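Local coordinates for protein acetylxylan esterase A (Aspergillus awamori, PDB 5X6S) that removes acetyl side groups from the backbone of acetylated xylan, acting as a secreted serine esterase of carbohydrate esterase family 1, at residues Cys75-Gln81 with Asn155-Gly159; Thr83-Gly88 with Thr131-Leu135; Ala122-Asn126 with Ala139-Val145. All coordinates share one frame; numbering follows the deposited sequence.

Interaction 1. Residues Cys75-Gln81 with Asn155-Gly159; sequences CWDVSSQ and NQVDG
Asp77 and Ser79 hold the tight middle of this loop-to-loop contact, Asp77 taking Asp158 N, Ser79 taking Gln156 O and Gly159 N. Asp77 OD1 accepts from Asp158 N at 2.9 Å in a nearly straight bond that comes down 67° out of the carboxylate plane. The same oxygen takes Ser79 N and Ser80 N of its own loop, the Asx turn and motif, so three amides crowd one atom and probably stabilise its negative charge. Asp77 OD2, bonded to Ser80 OG at 2.6 Å, fixes the rotation of the carboxylate, whose flank is lined by Val157 CG1. Ser79 CB points at the opposing loop, and OG, set between backbone N and carbonyl carbon (chi1 63°), gives its proton to Gln156 O at 2.7 Å, above the carbonyl plane, while accepting from Gly159 N at 2.9 Å. Nearby, a water accepts from Val78 N and probably donates to Gly159 O. Both ends of the contact are looser. At one, exposed Asn155 reaches across with OD1 to take Gln81 N at 2.9 Å, its amide lying against Gln81 CG and turned 71° from the Gln81 amide. At the other, Asp158 OD1 rests 3.4 Å from Cys75 CB, and a second water accepting from Cys75 N donates to Asp158 OD2. Loop 75-81, between strand 63-68 and helix 91-106, is tied to Cys40 by the Cys75 disulfide; 155-159 lies between strand 138-142 and helix 162-165. Val78, facing away from 155-159, packs on Met123, Met124 and Val127 of helix 120-131.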
loop_
_atom_site.group_PDB
_atom_site.type_symbol
_atom_site.label_atom_id
_atom_site.label_comp_id
_atom_site.label_asym_id
_atom_site.label_seq_id
_atom_site.Cartn_x
_atom_site.Cartn_y
_atom_site.Cartn_z
ATOM N N CYS A 75 -7.177 12.040 25.304
ATOM C CA CYS A 75 -7.843 12.029 24.005
ATOM C C CYS A 75 -6.787 12.148 22.897
ATOM O O CYS A 75 -5.652 12.583 23.157
ATOM C CB CYS A 75 -8.821 13.176 23.839
ATOM S SG CYS A 75 -10.164 13.262 25.061
ATOM N N TRP A 76 -7.192 11.837 21.667
ATOM C CA TRP A 76 -6.353 12.038 20.482
ATOM C C TRP A 76 -6.471 13.406 19.831
ATOM O O TRP A 76 -7.537 13.965 19.766
ATOM C CB TRP A 76 -6.646 10.934 19.458
ATOM C CG TRP A 76 -6.154 9.595 19.964
ATOM C CD1 TRP A 76 -6.888 8.612 20.592
ATOM C CD2 TRP A 76 -4.778 9.156 19.991
ATOM N NE1 TRP A 76 -6.034 7.571 20.979
ATOM C CE2 TRP A 76 -4.750 7.881 20.627
ATOM C CE3 TRP A 76 -3.572 9.727 19.546
ATOM C CZ2 TRP A 76 -3.575 7.152 20.779
ATOM C CZ3 TRP A 76 -2.393 8.999 19.686
ATOM C CH2 TRP A 76 -2.412 7.721 20.322
ATOM N N ASP A 77 -5.353 13.946 19.326
ATOM C CA ASP A 77 -5.411 15.105 18.425
ATOM C C ASP A 77 -6.010 14.681 17.080
ATOM O O ASP A 77 -5.359 13.994 16.264
ATOM C CB ASP A 77 -4.032 15.759 18.227
ATOM C CG ASP A 77 -4.085 16.972 17.317
ATOM O OD1 ASP A 77 -5.214 17.521 17.108
ATOM O OD2 ASP A 77 -3.001 17.351 16.779
ATOM N N VAL A 78 -7.267 15.050 16.893
ATOM C CA VAL A 78 -7.984 14.869 15.619
ATOM C C VAL A 78 -8.507 16.253 15.085
ATOM O O VAL A 78 -9.462 16.326 14.267
ATOM C CB VAL A 78 -9.084 13.795 15.719
ATOM C CG1 VAL A 78 -8.448 12.402 15.854
ATOM C CG2 VAL A 78 -10.048 14.094 16.889
ATOM N N SER A 79 -7.818 17.324 15.522
ATOM C CA SER A 79 -8.234 18.706 15.259
ATOM C C SER A 79 -7.228 19.615 14.561
ATOM O O SER A 79 -7.623 20.508 13.831
ATOM C CB SER A 79 -8.689 19.353 16.565
ATOM O OG SER A 79 -7.665 19.445 17.530
ATOM N N SER A 80 -5.938 19.415 14.820
ATOM C CA SER A 80 -4.898 20.292 14.284
ATOM C C SER A 80 -4.689 20.071 12.783
ATOM O O SER A 80 -4.966 18.989 12.252
ATOM C CB SER A 80 -3.587 20.088 15.047
ATOM O OG SER A 80 -2.975 18.839 14.613
ATOM N N GLN A 81 -4.150 21.069 12.087
ATOM C CA GLN A 81 -3.751 20.872 10.694
ATOM C C GLN A 81 -2.651 19.778 10.587
ATOM O O GLN A 81 -2.622 19.006 9.668
ATOM C CB GLN A 81 -3.217 22.187 10.108
ATOM C CG GLN A 81 -4.300 23.245 9.888
ATOM C CD GLN A 81 -5.421 22.693 9.044
ATOM O OE1 GLN A 81 -6.482 22.349 9.561
ATOM N NE2 GLN A 81 -5.156 22.514 7.757
ATOM N N ASN A 155 -6.774 25.930 14.724
ATOM C CA ASN A 155 -5.624 25.017 14.674
ATOM C C ASN A 155 -5.200 24.521 16.065
ATOM O O ASN A 155 -4.023 24.373 16.343
ATOM C CB ASN A 155 -4.482 25.739 13.914
ATOM C CG ASN A 155 -3.436 24.803 13.339
ATOM O OD1 ASN A 155 -3.571 23.599 13.384
ATOM N ND2 ASN A 155 -2.397 25.387 12.746
ATOM N N GLN A 156 -6.164 24.270 16.957
ATOM C CA GLN A 156 -5.866 23.752 18.281
ATOM C C GLN A 156 -5.487 22.264 18.170
ATOM O O GLN A 156 -6.039 21.535 17.323
ATOM C CB GLN A 156 -7.043 23.901 19.271
ATOM C CG GLN A 156 -7.396 25.359 19.676
ATOM C CD GLN A 156 -6.185 26.180 20.179
ATOM O OE1 GLN A 156 -5.672 27.068 19.470
ATOM N NE2 GLN A 156 -5.729 25.888 21.396
ATOM N N VAL A 157 -4.535 21.856 18.995
ATOM C CA VAL A 157 -4.121 20.468 19.082
ATOM C C VAL A 157 -4.999 19.767 20.128
ATOM O O VAL A 157 -5.131 20.226 21.267
ATOM C CB VAL A 157 -2.636 20.403 19.491
ATOM C CG1 VAL A 157 -2.246 19.006 19.939
ATOM C CG2 VAL A 157 -1.741 20.956 18.382
ATOM N N ASP A 158 -5.625 18.663 19.753
ATOM C CA ASP A 158 -6.417 17.892 20.718
ATOM C C ASP A 158 -7.591 18.740 21.261
ATOM O O ASP A 158 -7.921 18.649 22.440
ATOM C CB ASP A 158 -5.529 17.390 21.862
ATOM C CG ASP A 158 -6.254 16.458 22.834
ATOM O OD1 ASP A 158 -7.227 15.774 22.442
ATOM O OD2 ASP A 158 -5.800 16.401 24.004
ATOM N N GLY A 159 -8.217 19.513 20.373
ATOM C CA GLY A 159 -9.364 20.354 20.749
ATOM C C GLY A 159 -10.646 19.573 20.557
ATOM O O GLY A 159 -10.859 18.967 19.500
HETATM O O HOH W 1 -7.021 14.912 26.055
HETATM O O HOH W 2 -8.997 16.673 18.753
#

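Interaction 2. Residues Thr83-Gly88 with Thr131-Leu135; sequences TLTHNG and TYPEL. With NA (sodium ion), chain G.
Tyr132 OH is met by Asn87 N at 2.8 Å, a bent bond of 138°, and lies 2.6 Å from a water, which donates to Thr85 O. The water lies at the ring edge, in plane. Tyr132 OH thus sits beside the type II turn Thr85-Gly88, which Gly88 N closes onto Thr85 O. His86, at the second position of that turn, makes the other hydrogen bond: its ND1 donates to Thr131 O at 2.8 Å, almost in line with the carbonyl and close to the imidazole plane. Extending CG away from the backbone N (chi1 179°) carries the ring over the end of helix 120-131, where Tyr132 is the first residue to leave helical geometry. Glu134 OE2 comes to the same ring edge, 3.1 Å from His86 CE1, with its carboxylate turned 79° from the ring; this nearby charge would probably polarise the imidazole C-H that faces it. The His86 and Tyr132 rings lie obliquely, centroids 5.1 Å apart; Asn87 CG lies over the rim of one imidazole face, and the ring also stacks with Tyr184. Deeper in, Thr131 CG2 packs on the backbone of Thr83 and Leu84, 3.6 Å from Thr83 O; Thr131 OG1 turns back to Val127 O. His86 NE2 and Asn87 ND2 both bond Asp109 of the second subunit in the crystal's two-chain assembly, and a sodium ion is bound by Glu134 O and its counterpart there. A beta turn thus docks on the C-terminal end of the helix that follows the probable nucleophile, Ser119, in this alpha/beta-hydrolase fold.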
loop_
_atom_site.group_PDB
_atom_site.type_symbol
_atom_site.label_atom_id
_atom_site.label_comp_id
_atom_site.label_asym_id
_atom_site.label_seq_id
_atom_site.Cartn_x
_atom_site.Cartn_y
_atom_site.Cartn_z
ATOM N N THR A 83 -2.296 17.065 12.409
ATOM C CA THR A 83 -2.845 15.714 12.521
ATOM C C THR A 83 -3.757 15.390 11.333
ATOM O O THR A 83 -3.963 14.220 11.015
ATOM C CB THR A 83 -3.555 15.511 13.868
ATOM O OG1 THR A 83 -3.607 14.101 14.190
ATOM C CG2 THR A 83 -4.981 16.080 13.847
ATOM N N LEU A 84 -4.332 16.433 10.712
ATOM C CA LEU A 84 -5.265 16.300 9.607
ATOM C C LEU A 84 -4.627 16.434 8.216
ATOM O O LEU A 84 -5.318 16.617 7.210
ATOM C CB LEU A 84 -6.463 17.300 9.768
ATOM C CG LEU A 84 -7.340 17.077 11.014
ATOM C CD1 LEU A 84 -8.430 18.139 11.099
ATOM C CD2 LEU A 84 -7.963 15.645 11.071
ATOM N N THR A 85 -3.312 16.309 8.143
ATOM C CA THR A 85 -2.662 16.349 6.835
ATOM C C THR A 85 -1.662 15.203 6.714
ATOM O O THR A 85 -0.895 14.950 7.641
ATOM C CB THR A 85 -2.007 17.726 6.580
ATOM O OG1 THR A 85 -1.160 18.037 7.662
ATOM C CG2 THR A 85 -3.045 18.844 6.561
ATOM N N HIS A 86 -1.672 14.533 5.567
ATOM C CA HIS A 86 -0.643 13.522 5.218
ATOM C C HIS A 86 0.726 14.194 5.418
ATOM O O HIS A 86 0.969 15.303 4.867
ATOM C CB HIS A 86 -0.802 13.106 3.736
ATOM C CG HIS A 86 0.191 12.097 3.246
ATOM N ND1 HIS A 86 0.155 10.762 3.611
ATOM C CD2 HIS A 86 1.219 12.215 2.372
ATOM C CE1 HIS A 86 1.115 10.107 2.990
ATOM N NE2 HIS A 86 1.775 10.964 2.230
ATOM N N ASN A 87 1.591 13.555 6.186
ATOM C CA ASN A 87 2.921 14.066 6.477
ATOM C C ASN A 87 2.913 15.424 7.229
ATOM O O ASN A 87 3.902 16.145 7.245
ATOM C CB ASN A 87 3.766 14.115 5.168
ATOM C CG ASN A 87 4.071 12.740 4.608
ATOM O OD1 ASN A 87 3.971 11.748 5.306
ATOM N ND2 ASN A 87 4.410 12.677 3.343
ATOM N N GLY A 88 1.817 15.742 7.902
ATOM C CA GLY A 88 1.714 16.937 8.703
ATOM C C GLY A 88 2.474 16.945 10.028
ATOM O O GLY A 88 2.543 17.965 10.683
ATOM N N THR A 131 -5.596 10.319 6.139
ATOM C CA THR A 131 -4.258 10.937 6.084
ATOM C C THR A 131 -3.187 9.951 5.582
ATOM O O THR A 131 -2.270 10.375 4.890
ATOM C CB THR A 131 -3.811 11.511 7.446
ATOM O OG1 THR A 131 -4.015 10.538 8.482
ATOM C CG2 THR A 131 -4.563 12.813 7.795
ATOM N N TYR A 132 -3.288 8.665 5.966
ATOM C CA TYR A 132 -2.376 7.578 5.518
ATOM C C TYR A 132 -3.143 6.411 4.843
ATOM O O TYR A 132 -2.965 5.252 5.191
ATOM C CB TYR A 132 -1.410 7.137 6.675
ATOM C CG TYR A 132 -0.704 8.338 7.191
ATOM C CD1 TYR A 132 0.514 8.746 6.637
ATOM C CD2 TYR A 132 -1.294 9.160 8.162
ATOM C CE1 TYR A 132 1.124 9.902 7.055
ATOM C CE2 TYR A 132 -0.681 10.319 8.592
ATOM C CZ TYR A 132 0.527 10.693 8.006
ATOM O OH TYR A 132 1.113 11.867 8.398
ATOM N N PRO A 133 -4.030 6.727 3.848
ATOM C CA PRO A 133 -4.828 5.651 3.206
ATOM C C PRO A 133 -3.986 4.496 2.654
ATOM O O PRO A 133 -4.419 3.348 2.693
ATOM C CB PRO A 133 -5.542 6.387 2.061
ATOM C CG PRO A 133 -4.688 7.606 1.799
ATOM C CD PRO A 133 -4.252 8.022 3.177
ATOM N N GLU A 134 -2.766 4.809 2.204
ATOM C CA GLU A 134 -1.808 3.846 1.635
ATOM C C GLU A 134 -1.394 2.723 2.569
ATOM O O GLU A 134 -0.991 1.686 2.106
ATOM C CB GLU A 134 -0.541 4.562 1.116
ATOM C CG GLU A 134 0.424 5.148 2.189
ATOM C CD GLU A 134 0.028 6.502 2.770
ATOM O OE1 GLU A 134 -1.062 7.016 2.419
ATOM O OE2 GLU A 134 0.801 7.073 3.589
ATOM N N LEU A 135 -1.489 2.939 3.893
ATOM C CA LEU A 135 -1.042 1.935 4.843
ATOM C C LEU A 135 -2.074 0.817 5.162
ATOM O O LEU A 135 -1.690 -0.278 5.586
ATOM C CB LEU A 135 -0.604 2.611 6.152
ATOM C CG LEU A 135 0.617 3.503 6.058
ATOM C CD1 LEU A 135 0.883 4.144 7.427
ATOM C CD2 LEU A 135 1.854 2.776 5.533
HETATM NA NA NA G . 0.575 -0.062 0.333
HETATM O O HOH W 3 -0.189 13.486 9.969
HETATM O O HOH W 4 1.474 1.899 -0.716
HETATM O O HOH W 5 -0.218 -1.450 1.529
#

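Interaction 3. Residues Ala122-Asn126 with Ala139-Val145; sequences AMMTN and ATVYSGV
Helix 122-126 runs roughly antiparallel to strand 139-142, their axes 7.4 Å apart at closest approach and at 146°, with the backbones nearest where Ala122 meets Gly144 just beyond the strand. Ala122 CB points into the bend of the chain there: it lies 3.3 Å from Tyr142 O and also touches Val141 CG1. Gly144, which has no side chain, lets the backbones come this close, with its CA against Ala122 CB. Val141 spreads its two methyls along the helix. CG1 stands anti to the backbone N (chi1 178°) and reaches Ala122 CB, while CG2 fits between Thr125 CG2 and Asn126 OD1, at 3.7 and 3.5 Å. Thr125 and Val141 lie side by side, pointing opposite ways, and Thr125 CG2 goes on to Ala139 CB at 3.9 Å; its OG1 is bonded within the helix to Gly121 O. Asn126 supplies the polar link: ND2 donates to Val145 O at 2.8 Å, a bent bond from 51° above the carbonyl plane. Its OD1 accepts from Trp217 NE1, so both ends of this buried amide have partners. At the other flank Met123, extended, lies slantwise across Val145, CG and SD over Val145 CG2. This is the second half of the beta-alpha-beta unit 113-118, 120-131, 138-142, in which the helix following the probable nucleophile elbow around Ser119 packs against the central sheet, as in other alpha/beta-hydrolases.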
loop_
_atom_site.group_PDB
_atom_site.type_symbol
_atom_site.label_atom_id
_atom_site.label_comp_id
_atom_site.label_asym_id
_atom_site.label_seq_id
_atom_site.Cartn_x
_atom_site.Cartn_y
_atom_site.Cartn_z
ATOM N N ALA A 122 -11.751 5.997 17.686
ATOM C CA ALA A 122 -12.517 5.832 16.437
ATOM C C ALA A 122 -12.450 7.098 15.577
ATOM O O ALA A 122 -12.411 6.994 14.333
ATOM C CB ALA A 122 -13.942 5.444 16.717
ATOM N N MET A 123 -12.466 8.260 16.217
ATOM C CA MET A 123 -12.226 9.519 15.483
ATOM C C MET A 123 -10.853 9.454 14.761
ATOM O O MET A 123 -10.726 9.787 13.579
ATOM C CB MET A 123 -12.226 10.695 16.397
ATOM C CG MET A 123 -13.501 10.890 17.222
ATOM S SD MET A 123 -13.346 12.414 18.122
ATOM C CE MET A 123 -14.366 12.117 19.555
ATOM N N MET A 124 -9.844 9.017 15.497
ATOM C CA MET A 124 -8.486 8.886 14.946
ATOM C C MET A 124 -8.452 7.802 13.868
ATOM O O MET A 124 -7.724 7.932 12.864
ATOM C CB MET A 124 -7.482 8.626 16.069
ATOM C CG MET A 124 -6.040 8.400 15.557
ATOM S SD MET A 124 -5.398 9.722 14.524
ATOM C CE MET A 124 -4.770 10.809 15.779
ATOM N N THR A 125 -9.279 6.766 14.001
ATOM C CA THR A 125 -9.329 5.769 12.950
ATOM C C THR A 125 -9.731 6.390 11.607
ATOM O O THR A 125 -9.120 6.102 10.568
ATOM C CB THR A 125 -10.243 4.564 13.361
ATOM O OG1 THR A 125 -9.643 3.924 14.487
ATOM C CG2 THR A 125 -10.369 3.541 12.271
ATOM N N ASN A 126 -10.756 7.236 11.617
ATOM C CA ASN A 126 -11.188 7.913 10.414
ATOM C C ASN A 126 -10.097 8.805 9.909
ATOM O O ASN A 126 -9.864 8.851 8.749
ATOM C CB ASN A 126 -12.458 8.702 10.592
ATOM C CG ASN A 126 -13.691 7.820 10.593
ATOM O OD1 ASN A 126 -13.867 6.948 9.781
ATOM N ND2 ASN A 126 -14.490 8.031 11.562
ATOM N N ALA A 139 -10.490 -0.771 7.894
ATOM C CA ALA A 139 -10.603 -0.087 9.168
ATOM C C ALA A 139 -11.948 -0.357 9.757
ATOM O O ALA A 139 -12.943 -0.442 8.984
ATOM C CB ALA A 139 -10.469 1.400 9.006
ATOM N N THR A 140 -12.017 -0.429 11.095
ATOM C CA THR A 140 -13.311 -0.590 11.821
ATOM C C THR A 140 -13.414 0.529 12.825
ATOM O O THR A 140 -12.518 0.701 13.674
ATOM C CB THR A 140 -13.457 -2.021 12.471
ATOM O OG1 THR A 140 -13.475 -3.032 11.446
ATOM C CG2 THR A 140 -14.760 -2.152 13.300
ATOM N N VAL A 141 -14.501 1.278 12.781
ATOM C CA VAL A 141 -14.734 2.453 13.593
ATOM C C VAL A 141 -15.841 2.150 14.607
ATOM O O VAL A 141 -17.000 1.848 14.207
ATOM C CB VAL A 141 -15.105 3.681 12.702
ATOM C CG1 VAL A 141 -15.399 4.922 13.480
ATOM C CG2 VAL A 141 -14.004 3.954 11.661
ATOM N N TYR A 142 -15.477 2.160 15.886
ATOM C CA TYR A 142 -16.439 1.994 17.006
ATOM C C TYR A 142 -16.821 3.348 17.639
ATOM O O TYR A 142 -16.152 3.854 18.556
ATOM C CB TYR A 142 -15.934 1.000 18.082
ATOM C CG TYR A 142 -15.938 -0.412 17.622
ATOM C CD1 TYR A 142 -17.147 -1.130 17.535
ATOM C CD2 TYR A 142 -14.763 -1.062 17.238
ATOM C CE1 TYR A 142 -17.171 -2.420 17.069
ATOM C CE2 TYR A 142 -14.795 -2.409 16.770
ATOM C CZ TYR A 142 -16.001 -3.068 16.719
ATOM O OH TYR A 142 -16.098 -4.349 16.293
ATOM N N SER A 143 -17.922 3.948 17.141
ATOM C CA SER A 143 -18.454 5.195 17.760
ATOM C C SER A 143 -17.479 6.360 17.706
ATOM O O SER A 143 -16.914 6.781 18.729
ATOM C CB SER A 143 -18.895 4.951 19.208
ATOM O OG SER A 143 -19.730 3.795 19.312
ATOM N N GLY A 144 -17.243 6.862 16.503
ATOM C CA GLY A 144 -16.375 8.009 16.313
ATOM C C GLY A 144 -17.124 9.173 15.642
ATOM O O GLY A 144 -18.360 9.262 15.704
ATOM N N VAL A 145 -16.365 10.044 14.996
ATOM C CA VAL A 145 -16.906 11.123 14.142
ATOM C C VAL A 145 -16.103 11.099 12.858
ATOM O O VAL A 145 -15.017 10.521 12.825
ATOM C CB VAL A 145 -16.871 12.523 14.789
ATOM C CG1 VAL A 145 -17.551 12.520 16.145
ATOM C CG2 VAL A 145 -15.457 13.071 14.892
#

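In the fold
Helix 120-131 ties the three contacts together: its middle forms interaction 3, its C-terminal end enters interaction 2, and its residues Met123 and Met124 also pack against interaction 1. The contact centres lie about 14 to 15 Å apart. Met124, turned from the strand of interaction 3, packs CE 3.3 Å from Asp77 O and 3.8 Å from Thr83 OG1, so one side chain touches both other contacts; Thr83 OG1 and Asp77 O, 2.7 Å apart, probably hydrogen-bond. Interactions 1 and 3 both lie near Ser119, the probable nucleophile: the side chain of Cys75 is about 7 Å from that of Ser119, and that of Met123 about 5 Å. Interaction 2 instead faces the second subunit.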